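Local structure of alanine racemase (Acinetobacter baumannii, 4QHR) at residues K223-L228 and H326-D331; P232-T237 and E342-L347; R279-Q284 and G298-D303; K292-V297 and T310-K315. The protein belongs to the alanine racemase family, pairing an N-terminal TIM-type barrel with a mainly beta C-terminal domain in an assembly of two subunits. All blocks are in the same frame, centred on the assembly; numbering follows the deposited sequence.

Contact 1 (K223-L228 and H326-D331); sequences KTVHDL and HRLVDD
V225 and L328 meet near the starts of two helices, the short, weakly bonded 225-228, opened by a capping box, and 329-335, with L328 at its N-cap position. The tight part is aliphatic and small: V225 CG2 touches L328 CD2 at 3.9 Å, the two side chains sliding past one another in opposite directions. CG2 takes the branch between the backbone N and the carbonyl carbon, which turns it to L328, and V225 itself is buried. The loose side belongs to H226, an exposed residue whose imidazole approaches obliquely, NE2 4.2 Å from L328 CD1. No hydrogen bond joins the segments. D330 also points toward 223-228, but its OD2 is taken by the backbone N of S218, a tie between helix 329-335 and the chain just ahead of 223-228. V329, the first residue of helix 329-335, packs on L343 and L344 of helix 340-345. The capping box itself is reciprocal: D227 N donates to T224 OG1 at 3.0 Å, while T224 N, also at 3.0 Å, reaches D227 OD2 from above the carboxylate plane, 39° out of it.

Contact 2 (P232-T237 and E342-L347); sequences PVMTFT and ELLCRL
M234 and F236, alternate residues on one side of strand 234-246, pack against L344 in the last turn of helix 340-345 and L347 just after it, a buried strand-to-helix contact in the C-terminal domain. Its aliphatic part centres on the thioether. The M234 chain runs out with CG anti to the backbone N (chi1 -176°) and bends only at the last torsion, which lays the methyl between two leucines. M234 CE lies 3.8 Å from L344 CD2, and M234 SD lies 3.7 Å from L347 CD1. With L347 the methionine meets tip to tip, whereas M234 and L344 slide past one another. The aromatic part is a CH-pi contact. L347 CD2 sits over one face of the F236 ring, 3.9 Å from its centroid and 26° off the normal, displaced toward the rim so that F236 CE2 is the nearest ring atom at 3.6 Å. The two methyls of L347 thus divide the work, one for sulfur and one for the ring. The polar part stays within 342-347: R346 NH1 makes a salt bridge of 2.7 Å to E342 OE2, bent to 139° at the hydrogen. That oxygen also receives R279 N of the second subunit, so this salt bridge lies at the dimer interface. Strand 4-8 pairs with strand 234-246 in the sheet and brings V6 against F236, while the F236 ring also meets W323 and helix 329-335 packs on L343 and L344.

Contact 3 (R279-Q284 and G298-D303); sequences RAYVKQ and GRVSMD
R299 and V300 carry this contact between two loops, R299 against the R279 side chain and V300 against the R279 backbone and Y281. R299 lies beside R279, both chains extended and pointing the same way. Their guanidinium planes are turned 52° apart, and R279 NH2 stands over one face of the R299 group, 3.9 Å from R299 NE. A direct approach of like charges is probably eased by water 3, which accepts from R279 NH2 and, weakly, from R299 NH1. At V300 two waters bridge to R279's backbone and side chain. Water 2 accepts from V300 N and donates to R279 O, and water 1 donates to V300 O at 2.6 Å while accepting from R279 NE, in the plane at the guanidinium edge. R279 CG lies 3.7 Å from V300 O. The V300 side chain supplies the apolar half, its CG2 4.0 Å from Y281 CE1 and crossing the tyrosine at about a right angle. Y281 OH bonds to P278 O. S301 and M302 then bond by backbone to Y273 and G274. R279 NH1 continues to T338 OG1 of the second subunit, and the loops lead from strands 264-269 and 292-297 into 286-289 and 305-308.

Contact 4 (K292-V297 and T310-K315); sequences KLCPVV and TNTQVK
K292 and C294, two residues apart on strand 292-297, both turn their side chains to T312, which makes nearly all of the other half. K292 comes first and is exposed. Its methylene chain lies along the threonine, the two side chains sliding past each other in opposite directions, with K292 CB 4.0 Å from T312 OG1 and K292 CD 4.1 Å from T312 CG2. The lysine chain is bent at chi2 and again at chi4, and its NZ bonds to D290 O, back in the turn before the strand; the aliphatic part rather than the charge therefore meets T312. L293 faces the other way. C294 then brings its thiol to the threonine, in the closest approach of the two segments: C294 SG stands 3.4 Å from T312 OG1 and 4.0 Å from T312 CB. With its first torsion at -56°, the sulfur is swung beside the backbone N and away from the carbonyl carbon. T312 straddles the pair, its hydroxyl reaching both K292 CB and C294 SG while its methyl lies 4.1 Å from the sulfur. C294 is buried, and it also packs on I289 of the neighbouring strand. From P295 to V297 the strand leaves T312 and runs between its partners, with backbone bonds from C294 to V287 and from P295 to D308. This is an inner strand in an antiparallel part of the C-terminal domain's mixed sheet, between 286-289 and 305-308, with T312 of the loop after 305-308 packed against its start.

In the fold
Contacts 1 and 2 form one cluster, their centres about 13 Å apart: their segments alternate along the chain, helices 329-335 and 340-345, consecutive in the chain, pack together, and P232 touches both V225 and L328. Contacts 3 and 4, about 16 Å apart centre to centre, also alternate and meet where Q284 packs on P295. Both lie between the two halves of contact 1 in sequence, and likewise of contact 2, with centres about 17 to 21 Å away; R327 on L293 joins contacts 1 and 4. Contacts 2 and 4 share the large mixed sheet through strands 234-246 and 292-297. Contacts 2 and 3 both touch the second subunit, so the packing of the C-terminal domain continues into the dimer.

Contact 1 (K223-L228 and H326-D331)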
loop_
_atom_site.group_PDB
_atom_site.type_symbol
_atom_site.label_atom_id
_atom_site.label_comp_id
_atom_site.label_asym_id
_atom_site.label_seq_id
_atom_site.Cartn_x
_atom_site.Cartn_y
_atom_site.Cartn_z
ATOM N N LYS A 223 17.165 17.692 -2.332
ATOM C CA LYS A 223 18.265 17.212 -1.520
ATOM C C LYS A 223 18.153 15.740 -1.310
ATOM O O LYS A 223 17.069 15.251 -0.983
ATOM C CB LYS A 223 18.282 17.879 -0.147
ATOM C CG LYS A 223 18.422 19.386 -0.195
ATOM C CD LYS A 223 19.832 19.816 -0.602
ATOM C CE LYS A 223 19.866 21.328 -0.780
ATOM N NZ LYS A 223 21.278 21.786 -0.759
ATOM N N THR A 224 19.277 15.044 -1.459
ATOM C CA THR A 224 19.347 13.626 -1.137
ATOM C C THR A 224 19.663 13.450 0.332
ATOM O O THR A 224 20.161 14.375 1.004
ATOM C CB THR A 224 20.466 12.899 -1.917
ATOM O OG1 THR A 224 21.724 13.303 -1.391
ATOM C CG2 THR A 224 20.390 13.163 -3.423
ATOM N N VAL A 225 19.405 12.242 0.837
ATOM C CA VAL A 225 19.756 11.935 2.228
ATOM C C VAL A 225 21.252 12.015 2.453
ATOM O O VAL A 225 21.710 12.302 3.566
ATOM C CB VAL A 225 19.194 10.597 2.711
ATOM C CG1 VAL A 225 17.710 10.726 2.827
ATOM C CG2 VAL A 225 19.528 9.454 1.766
ATOM N N HIS A 226 22.022 11.762 1.401
ATOM C CA HIS A 226 23.462 11.960 1.502
ATOM C C HIS A 226 23.828 13.413 1.715
ATOM O O HIS A 226 24.708 13.691 2.498
ATOM C CB HIS A 226 24.163 11.519 0.244
ATOM C CG HIS A 226 23.931 10.094 -0.068
ATOM N ND1 HIS A 226 24.113 9.095 0.864
ATOM C CD2 HIS A 226 23.517 9.490 -1.203
ATOM C CE1 HIS A 226 23.838 7.928 0.303
ATOM N NE2 HIS A 226 23.487 8.143 -0.952
ATOM N N ASP A 227 23.153 14.312 1.021
ATOM C CA ASP A 227 23.346 15.764 1.229
ATOM C C ASP A 227 22.986 16.185 2.632
ATOM O O ASP A 227 23.561 17.150 3.176
ATOM C CB ASP A 227 22.515 16.633 0.285
ATOM C CG ASP A 227 22.818 16.394 -1.187
ATOM O OD1 ASP A 227 24.009 16.137 -1.517
ATOM O OD2 ASP A 227 21.843 16.439 -1.997
ATOM N N LEU A 228 22.036 15.474 3.220
ATOM C CA LEU A 228 21.524 15.825 4.513
ATOM C C LEU A 228 22.166 15.110 5.647
ATOM O O LEU A 228 21.826 15.425 6.784
ATOM C CB LEU A 228 20.006 15.540 4.561
ATOM C CG LEU A 228 19.154 16.296 3.544
ATOM C CD1 LEU A 228 17.714 15.757 3.640
ATOM C CD2 LEU A 228 19.175 17.793 3.770
ATOM N N HIS A 326 21.097 1.753 -1.801
ATOM C CA HIS A 326 21.645 1.822 -3.166
ATOM C C HIS A 326 20.667 2.390 -4.141
ATOM O O HIS A 326 21.087 3.171 -4.991
ATOM C CB HIS A 326 22.125 0.444 -3.600
ATOM C CG HIS A 326 22.971 -0.196 -2.555
ATOM N ND1 HIS A 326 22.467 -1.121 -1.682
ATOM C CD2 HIS A 326 24.237 0.052 -2.157
ATOM C CE1 HIS A 326 23.421 -1.494 -0.836
ATOM N NE2 HIS A 326 24.501 -0.774 -1.091
ATOM N N ARG A 327 19.395 2.026 -4.068
ATOM C CA ARG A 327 18.348 2.761 -4.811
ATOM C C ARG A 327 17.521 3.535 -3.782
ATOM O O ARG A 327 16.828 2.943 -2.938
ATOM C CB ARG A 327 17.471 1.796 -5.579
ATOM C CG ARG A 327 16.348 2.378 -6.429
ATOM C CD ARG A 327 16.852 3.364 -7.472
ATOM N NE ARG A 327 15.733 3.892 -8.267
ATOM C CZ ARG A 327 15.798 4.944 -9.061
ATOM N NH1 ARG A 327 16.953 5.609 -9.197
ATOM N NH2 ARG A 327 14.695 5.352 -9.696
ATOM N N LEU A 328 17.597 4.854 -3.827
ATOM C CA LEU A 328 17.014 5.686 -2.758
ATOM C C LEU A 328 15.510 5.771 -2.925
ATOM O O LEU A 328 15.021 6.039 -4.032
ATOM C CB LEU A 328 17.641 7.071 -2.696
ATOM C CG LEU A 328 19.143 7.068 -2.423
ATOM C CD1 LEU A 328 19.681 8.445 -2.710
ATOM C CD2 LEU A 328 19.440 6.653 -0.980
ATOM N N VAL A 329 14.790 5.532 -1.812
ATOM C CA VAL A 329 13.319 5.556 -1.834
ATOM C C VAL A 329 12.772 6.847 -2.453
ATOM O O VAL A 329 11.784 6.768 -3.161
ATOM C CB VAL A 329 12.694 5.290 -0.458
ATOM C CG1 VAL A 329 12.903 6.496 0.461
ATOM C CG2 VAL A 329 11.228 4.964 -0.579
ATOM N N ASP A 330 13.398 8.010 -2.213
ATOM C CA ASP A 330 12.915 9.272 -2.850
ATOM C C ASP A 330 13.133 9.338 -4.380
ATOM O O ASP A 330 12.420 10.057 -5.067
ATOM C CB ASP A 330 13.528 10.529 -2.182
ATOM C CG ASP A 330 13.133 10.657 -0.758
ATOM O OD1 ASP A 330 11.924 10.797 -0.519
ATOM O OD2 ASP A 330 14.028 10.590 0.104
ATOM N N ASP A 331 14.119 8.620 -4.914
ATOM C CA ASP A 331 14.257 8.523 -6.382
ATOM C C ASP A 331 13.145 7.631 -6.962
ATOM O O ASP A 331 12.563 7.923 -8.008
ATOM C CB ASP A 331 15.631 8.009 -6.800
ATOM C CG ASP A 331 16.751 8.961 -6.437
ATOM O OD1 ASP A 331 16.474 10.145 -6.328
ATOM O OD2 ASP A 331 17.894 8.549 -6.259
#

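Contact 2 (P232-T237 and E342-L347)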
loop_
_atom_site.group_PDB
_atom_site.type_symbol
_atom_site.label_atom_id
_atom_site.label_comp_id
_atom_site.label_asym_id
_atom_site.label_seq_id
_atom_site.Cartn_x
_atom_site.Cartn_y
_atom_site.Cartn_z
ATOM N N PRO A 232 19.392 5.892 5.340
ATOM C CA PRO A 232 18.140 5.152 5.049
ATOM C C PRO A 232 17.920 4.037 6.059
ATOM O O PRO A 232 18.841 3.242 6.343
ATOM C CB PRO A 232 18.382 4.600 3.639
ATOM C CG PRO A 232 19.317 5.577 3.015
ATOM C CD PRO A 232 20.194 6.106 4.127
ATOM N N VAL A 233 16.711 3.943 6.582
ATOM C CA VAL A 233 16.409 2.938 7.581
ATOM C C VAL A 233 15.857 1.652 6.917
ATOM O O VAL A 233 16.225 0.512 7.295
ATOM C CB VAL A 233 15.424 3.522 8.590
ATOM C CG1 VAL A 233 14.867 2.441 9.535
ATOM C CG2 VAL A 233 16.053 4.647 9.377
ATOM N N MET A 234 14.955 1.813 5.957
ATOM C CA MET A 234 14.317 0.691 5.310
ATOM C C MET A 234 15.050 0.257 4.035
ATOM O O MET A 234 15.298 1.091 3.153
ATOM C CB MET A 234 12.864 1.036 4.904
ATOM C CG MET A 234 12.107 -0.126 4.317
ATOM S SD MET A 234 10.438 0.134 3.683
ATOM C CE MET A 234 9.590 0.820 5.117
ATOM N N THR A 235 15.317 -1.045 3.947
ATOM C CA THR A 235 15.635 -1.688 2.668
ATOM C C THR A 235 14.513 -2.642 2.265
ATOM O O THR A 235 14.092 -3.534 3.063
ATOM C CB THR A 235 16.972 -2.415 2.745
ATOM O OG1 THR A 235 17.937 -1.491 3.239
ATOM C CG2 THR A 235 17.409 -2.839 1.338
ATOM N N PHE A 236 14.025 -2.501 1.034
ATOM C CA PHE A 236 12.900 -3.310 0.530
ATOM C C PHE A 236 13.515 -4.192 -0.568
ATOM O O PHE A 236 14.001 -3.683 -1.583
ATOM C CB PHE A 236 11.815 -2.358 0.003
ATOM C CG PHE A 236 10.518 -3.009 -0.478
ATOM C CD1 PHE A 236 10.049 -4.253 -0.013
ATOM C CD2 PHE A 236 9.726 -2.321 -1.368
ATOM C CE1 PHE A 236 8.833 -4.771 -0.483
ATOM C CE2 PHE A 236 8.537 -2.830 -1.847
ATOM C CZ PHE A 236 8.095 -4.056 -1.415
ATOM N N THR A 237 13.513 -5.511 -0.334
ATOM C CA THR A 237 14.072 -6.483 -1.295
ATOM C C THR A 237 13.127 -7.568 -1.810
ATOM O O THR A 237 12.089 -7.853 -1.246
ATOM C CB THR A 237 15.350 -7.167 -0.746
ATOM O OG1 THR A 237 15.018 -8.159 0.242
ATOM C CG2 THR A 237 16.323 -6.108 -0.186
ATOM N N GLU A 342 5.023 8.483 0.991
ATOM C CA GLU A 342 3.909 7.624 0.546
ATOM C C GLU A 342 4.345 6.193 0.278
ATOM O O GLU A 342 3.604 5.291 0.573
ATOM C CB GLU A 342 3.182 8.208 -0.675
ATOM C CG GLU A 342 2.025 7.333 -1.134
ATOM C CD GLU A 342 1.200 7.882 -2.233
ATOM O OE1 GLU A 342 1.750 8.688 -3.072
ATOM O OE2 GLU A 342 0.008 7.497 -2.278
ATOM N N LEU A 343 5.544 5.988 -0.269
ATOM C CA LEU A 343 6.040 4.642 -0.590
ATOM C C LEU A 343 6.253 3.852 0.702
ATOM O O LEU A 343 5.933 2.644 0.809
ATOM C CB LEU A 343 7.307 4.676 -1.414
ATOM C CG LEU A 343 7.186 4.796 -2.932
ATOM C CD1 LEU A 343 6.417 6.022 -3.216
ATOM C CD2 LEU A 343 8.529 4.815 -3.626
ATOM N N LEU A 344 6.721 4.573 1.701
ATOM C CA LEU A 344 7.084 3.974 2.952
ATOM C C LEU A 344 5.827 3.516 3.706
ATOM O O LEU A 344 5.890 2.508 4.419
ATOM C CB LEU A 344 7.979 4.933 3.789
ATOM C CG LEU A 344 9.359 5.273 3.212
ATOM C CD1 LEU A 344 9.988 6.454 3.945
ATOM C CD2 LEU A 344 10.265 4.030 3.253
ATOM N N CYS A 345 4.723 4.234 3.501
ATOM C CA CYS A 345 3.448 3.997 4.201
ATOM C C CYS A 345 2.481 3.036 3.525
ATOM O O CYS A 345 1.519 2.636 4.178
ATOM C CB CYS A 345 2.697 5.324 4.425
ATOM S SG CYS A 345 3.482 6.350 5.654
ATOM N N ARG A 346 2.678 2.674 2.237
ATOM C CA ARG A 346 1.660 1.892 1.512
ATOM C C ARG A 346 2.183 0.511 1.035
ATOM O O ARG A 346 1.881 0.054 -0.040
ATOM C CB ARG A 346 1.116 2.726 0.393
ATOM C CG ARG A 346 0.145 3.843 0.888
ATOM C CD ARG A 346 -0.436 4.574 -0.275
ATOM N NE ARG A 346 -1.295 3.735 -1.161
ATOM C CZ ARG A 346 -1.512 3.996 -2.454
ATOM N NH1 ARG A 346 -0.927 5.045 -3.052
ATOM N NH2 ARG A 346 -2.301 3.217 -3.200
ATOM N N LEU A 347 3.001 -0.114 1.866
ATOM C CA LEU A 347 3.428 -1.502 1.679
ATOM C C LEU A 347 2.352 -2.417 2.241
ATOM O O LEU A 347 1.656 -2.089 3.215
ATOM C CB LEU A 347 4.722 -1.769 2.423
ATOM C CG LEU A 347 5.902 -0.940 1.958
ATOM C CD1 LEU A 347 6.996 -1.045 2.949
ATOM C CD2 LEU A 347 6.361 -1.398 0.591
#

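Contact 3 (R279-Q284 and G298-D303)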
loop_
_atom_site.group_PDB
_atom_site.type_symbol
_atom_site.label_atom_id
_atom_site.label_comp_id
_atom_site.label_asym_id
_atom_site.label_seq_id
_atom_site.Cartn_x
_atom_site.Cartn_y
_atom_site.Cartn_z
ATOM N N ARG A 279 2.952 0.878 -8.926
ATOM C CA ARG A 279 2.689 0.391 -10.264
ATOM C C ARG A 279 3.002 1.410 -11.328
ATOM O O ARG A 279 3.608 1.042 -12.354
ATOM C CB ARG A 279 1.190 0.022 -10.419
ATOM C CG ARG A 279 0.753 -0.447 -11.773
ATOM C CD ARG A 279 -0.733 -0.838 -11.846
ATOM N NE ARG A 279 -1.127 -0.997 -13.251
ATOM C CZ ARG A 279 -1.498 0.013 -14.060
ATOM N NH1 ARG A 279 -1.593 1.277 -13.611
ATOM N NH2 ARG A 279 -1.835 -0.237 -15.319
ATOM N N ALA A 280 2.545 2.638 -11.143
ATOM C CA ALA A 280 2.435 3.541 -12.283
ATOM C C ALA A 280 3.557 4.605 -12.268
ATOM O O ALA A 280 3.630 5.417 -11.367
ATOM C CB ALA A 280 1.051 4.177 -12.324
ATOM N N TYR A 281 4.425 4.569 -13.257
ATOM C CA TYR A 281 5.587 5.431 -13.285
ATOM C C TYR A 281 5.452 6.513 -14.320
ATOM O O TYR A 281 4.796 6.330 -15.318
ATOM C CB TYR A 281 6.823 4.576 -13.489
ATOM C CG TYR A 281 7.059 3.775 -12.274
ATOM C CD1 TYR A 281 6.400 2.575 -12.090
ATOM C CD2 TYR A 281 7.902 4.228 -11.257
ATOM C CE1 TYR A 281 6.592 1.800 -10.941
ATOM C CE2 TYR A 281 8.096 3.458 -10.088
ATOM C CZ TYR A 281 7.433 2.240 -9.947
ATOM O OH TYR A 281 7.603 1.457 -8.801
ATOM N N VAL A 282 6.060 7.656 -14.071
ATOM C CA VAL A 282 6.009 8.775 -15.011
ATOM C C VAL A 282 7.377 9.071 -15.702
ATOM O O VAL A 282 7.465 9.910 -16.611
ATOM C CB VAL A 282 5.472 10.053 -14.330
ATOM C CG1 VAL A 282 4.046 9.868 -13.893
ATOM C CG2 VAL A 282 6.324 10.431 -13.170
ATOM N N LYS A 283 8.424 8.391 -15.217
ATOM C CA LYS A 283 9.775 8.413 -15.771
ATOM C C LYS A 283 10.255 7.010 -15.537
ATOM O O LYS A 283 9.629 6.282 -14.767
ATOM C CB LYS A 283 10.697 9.353 -14.972
ATOM C CG LYS A 283 10.031 10.596 -14.390
ATOM C CD LYS A 283 10.993 11.679 -13.881
ATOM C CE LYS A 283 12.284 11.156 -13.244
ATOM N NZ LYS A 283 13.242 12.285 -13.004
ATOM N N GLN A 284 11.399 6.659 -16.113
ATOM C CA GLN A 284 11.992 5.328 -15.961
ATOM C C GLN A 284 12.448 5.073 -14.490
ATOM O O GLN A 284 13.081 5.926 -13.845
ATOM C CB GLN A 284 13.187 5.210 -16.922
ATOM C CG GLN A 284 13.829 3.828 -17.011
ATOM C CD GLN A 284 14.795 3.691 -18.200
ATOM O OE1 GLN A 284 15.571 4.629 -18.558
ATOM N NE2 GLN A 284 14.783 2.509 -18.818
ATOM N N GLY A 298 8.449 -2.554 -18.904
ATOM C CA GLY A 298 7.033 -2.918 -19.069
ATOM C C GLY A 298 6.256 -2.667 -17.770
ATOM O O GLY A 298 6.779 -2.120 -16.824
ATOM N N ARG A 299 5.007 -3.099 -17.696
ATOM C CA ARG A 299 4.203 -2.808 -16.510
ATOM C C ARG A 299 4.542 -3.658 -15.266
ATOM O O ARG A 299 4.979 -4.858 -15.339
ATOM C CB ARG A 299 2.710 -2.982 -16.820
ATOM C CG ARG A 299 2.175 -1.870 -17.732
ATOM C CD ARG A 299 0.667 -1.785 -17.678
ATOM N NE ARG A 299 0.148 -0.832 -18.664
ATOM C CZ ARG A 299 -0.985 -0.985 -19.370
ATOM N NH1 ARG A 299 -1.746 -2.070 -19.237
ATOM N NH2 ARG A 299 -1.361 -0.040 -20.230
ATOM N N VAL A 300 4.254 -3.051 -14.120
ATOM C CA VAL A 300 4.332 -3.731 -12.820
ATOM C C VAL A 300 3.004 -4.465 -12.591
ATOM O O VAL A 300 1.933 -3.858 -12.672
ATOM C CB VAL A 300 4.588 -2.680 -11.703
ATOM C CG1 VAL A 300 4.423 -3.227 -10.295
ATOM C CG2 VAL A 300 5.922 -2.021 -11.930
ATOM N N SER A 301 3.067 -5.752 -12.275
ATOM C CA SER A 301 1.827 -6.493 -11.997
ATOM C C SER A 301 1.629 -6.637 -10.469
ATOM O O SER A 301 2.381 -6.069 -9.679
ATOM C CB SER A 301 1.860 -7.842 -12.736
ATOM O OG SER A 301 2.824 -8.697 -12.202
ATOM N N MET A 302 0.600 -7.370 -10.088
ATOM C CA MET A 302 0.296 -7.520 -8.680
ATOM C C MET A 302 1.465 -8.148 -7.942
ATOM O O MET A 302 1.782 -7.684 -6.886
ATOM C CB MET A 302 -0.994 -8.293 -8.478
ATOM C CG MET A 302 -1.504 -8.228 -7.028
ATOM S SD MET A 302 -3.151 -8.952 -6.886
ATOM C CE MET A 302 -4.103 -7.747 -7.817
ATOM N N ASP A 303 2.063 -9.213 -8.517
ATOM C CA ASP A 303 3.032 -10.065 -7.872
ATOM C C ASP A 303 4.430 -10.090 -8.464
ATOM O O ASP A 303 5.358 -10.674 -7.867
ATOM C CB ASP A 303 2.534 -11.504 -7.908
ATOM C CG ASP A 303 1.137 -11.634 -7.351
ATOM O OD1 ASP A 303 0.745 -11.005 -6.355
ATOM O OD2 ASP A 303 0.405 -12.411 -7.948
HETATM O O HOH W 1 -0.268 -3.653 -14.036
HETATM O O HOH W 2 3.384 -0.330 -14.477
HETATM O O HOH W 3 -1.813 -3.327 -16.019
#

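Contact 4 (K292-V297 and T310-K315)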
loop_
_atom_site.group_PDB
_atom_site.type_symbol
_atom_site.label_atom_id
_atom_site.label_comp_id
_atom_site.label_asym_id
_atom_site.label_seq_id
_atom_site.Cartn_x
_atom_site.Cartn_y
_atom_site.Cartn_z
ATOM N N LYS A 292 24.833 -2.488 -9.417
ATOM C CA LYS A 292 24.362 -1.760 -10.591
ATOM C C LYS A 292 22.909 -1.343 -10.424
ATOM O O LYS A 292 22.210 -1.768 -9.513
ATOM C CB LYS A 292 24.467 -2.639 -11.830
ATOM C CG LYS A 292 25.881 -2.727 -12.373
ATOM C CD LYS A 292 26.462 -4.101 -12.194
ATOM C CE LYS A 292 27.984 -4.075 -12.240
ATOM N NZ LYS A 292 28.501 -4.888 -11.085
ATOM N N LEU A 293 22.481 -0.503 -11.339
ATOM C CA LEU A 293 21.105 -0.059 -11.431
ATOM C C LEU A 293 20.590 -0.669 -12.690
ATOM O O LEU A 293 21.279 -0.547 -13.729
ATOM C CB LEU A 293 21.035 1.469 -11.507
ATOM C CG LEU A 293 21.431 2.093 -10.179
ATOM C CD1 LEU A 293 21.667 3.608 -10.293
ATOM C CD2 LEU A 293 20.397 1.797 -9.092
ATOM N N CYS A 294 19.414 -1.321 -12.617
ATOM C CA CYS A 294 18.767 -1.976 -13.734
ATOM C C CYS A 294 17.355 -1.446 -13.944
ATOM O O CYS A 294 16.566 -1.393 -12.986
ATOM C CB CYS A 294 18.679 -3.482 -13.488
ATOM S SG CYS A 294 20.278 -4.208 -13.163
ATOM N N PRO A 295 17.014 -1.058 -15.190
ATOM C CA PRO A 295 15.701 -0.519 -15.420
ATOM C C PRO A 295 14.566 -1.545 -15.280
ATOM O O PRO A 295 14.708 -2.726 -15.634
ATOM C CB PRO A 295 15.763 -0.005 -16.863
ATOM C CG PRO A 295 16.883 -0.683 -17.493
ATOM C CD PRO A 295 17.834 -1.092 -16.414
ATOM N N VAL A 296 13.465 -1.073 -14.703
ATOM C CA VAL A 296 12.221 -1.814 -14.642
ATOM C C VAL A 296 11.572 -1.653 -16.030
ATOM O O VAL A 296 11.478 -0.541 -16.552
ATOM C CB VAL A 296 11.304 -1.252 -13.523
ATOM C CG1 VAL A 296 9.979 -1.971 -13.490
ATOM C CG2 VAL A 296 12.001 -1.279 -12.178
ATOM N N VAL A 297 11.148 -2.756 -16.638
ATOM C CA VAL A 297 10.649 -2.729 -18.003
ATOM C C VAL A 297 9.241 -3.240 -18.097
ATOM O O VAL A 297 8.873 -4.245 -17.426
ATOM C CB VAL A 297 11.548 -3.483 -19.008
ATOM C CG1 VAL A 297 12.907 -2.802 -19.020
ATOM C CG2 VAL A 297 11.734 -4.958 -18.679
ATOM N N THR A 310 20.407 -7.237 -19.070
ATOM C CA THR A 310 21.391 -7.413 -20.141
ATOM C C THR A 310 22.830 -7.115 -19.662
ATOM O O THR A 310 23.736 -7.944 -19.867
ATOM C CB THR A 310 21.011 -6.598 -21.394
ATOM O OG1 THR A 310 19.679 -6.950 -21.779
ATOM C CG2 THR A 310 21.981 -6.941 -22.569
ATOM N N ASN A 311 23.023 -5.997 -18.963
ATOM C CA ASN A 311 24.368 -5.550 -18.552
ATOM C C ASN A 311 24.869 -6.044 -17.191
ATOM O O ASN A 311 25.929 -5.627 -16.775
ATOM C CB ASN A 311 24.398 -4.002 -18.552
ATOM N N THR A 312 24.130 -6.944 -16.520
ATOM C CA THR A 312 24.348 -7.279 -15.115
ATOM C C THR A 312 24.335 -8.795 -14.894
ATOM O O THR A 312 23.406 -9.502 -15.325
ATOM C CB THR A 312 23.225 -6.625 -14.264
ATOM O OG1 THR A 312 23.148 -5.221 -14.575
ATOM C CG2 THR A 312 23.444 -6.793 -12.754
ATOM N N GLN A 313 25.337 -9.298 -14.195
ATOM C CA GLN A 313 25.406 -10.738 -13.934
ATOM C C GLN A 313 24.447 -11.129 -12.831
ATOM O O GLN A 313 24.539 -10.613 -11.711
ATOM C CB GLN A 313 26.803 -11.175 -13.534
ATOM C CG GLN A 313 27.755 -11.323 -14.702
ATOM C CD GLN A 313 28.927 -12.228 -14.384
ATOM O OE1 GLN A 313 29.623 -12.686 -15.299
ATOM N NE2 GLN A 313 29.157 -12.503 -13.087
ATOM N N VAL A 314 23.527 -12.037 -13.159
ATOM C CA VAL A 314 22.511 -12.443 -12.220
ATOM C C VAL A 314 22.281 -13.928 -12.348
ATOM O O VAL A 314 22.757 -14.570 -13.299
ATOM C CB VAL A 314 21.160 -11.723 -12.451
ATOM C CG1 VAL A 314 21.317 -10.215 -12.274
ATOM C CG2 VAL A 314 20.571 -12.081 -13.820
ATOM N N LYS A 315 21.574 -14.452 -11.363
ATOM C CA LYS A 315 21.119 -15.797 -11.380
ATOM C C LYS A 315 19.732 -15.862 -10.779
ATOM O O LYS A 315 19.244 -14.891 -10.193
ATOM C CB LYS A 315 22.036 -16.677 -10.540
ATOM C CG LYS A 315 23.414 -16.931 -11.132
ATOM C CD LYS A 315 24.123 -17.987 -10.311
ATOM C CE LYS A 315 23.621 -19.419 -10.427
ATOM N NZ LYS A 315 24.064 -20.033 -11.706
#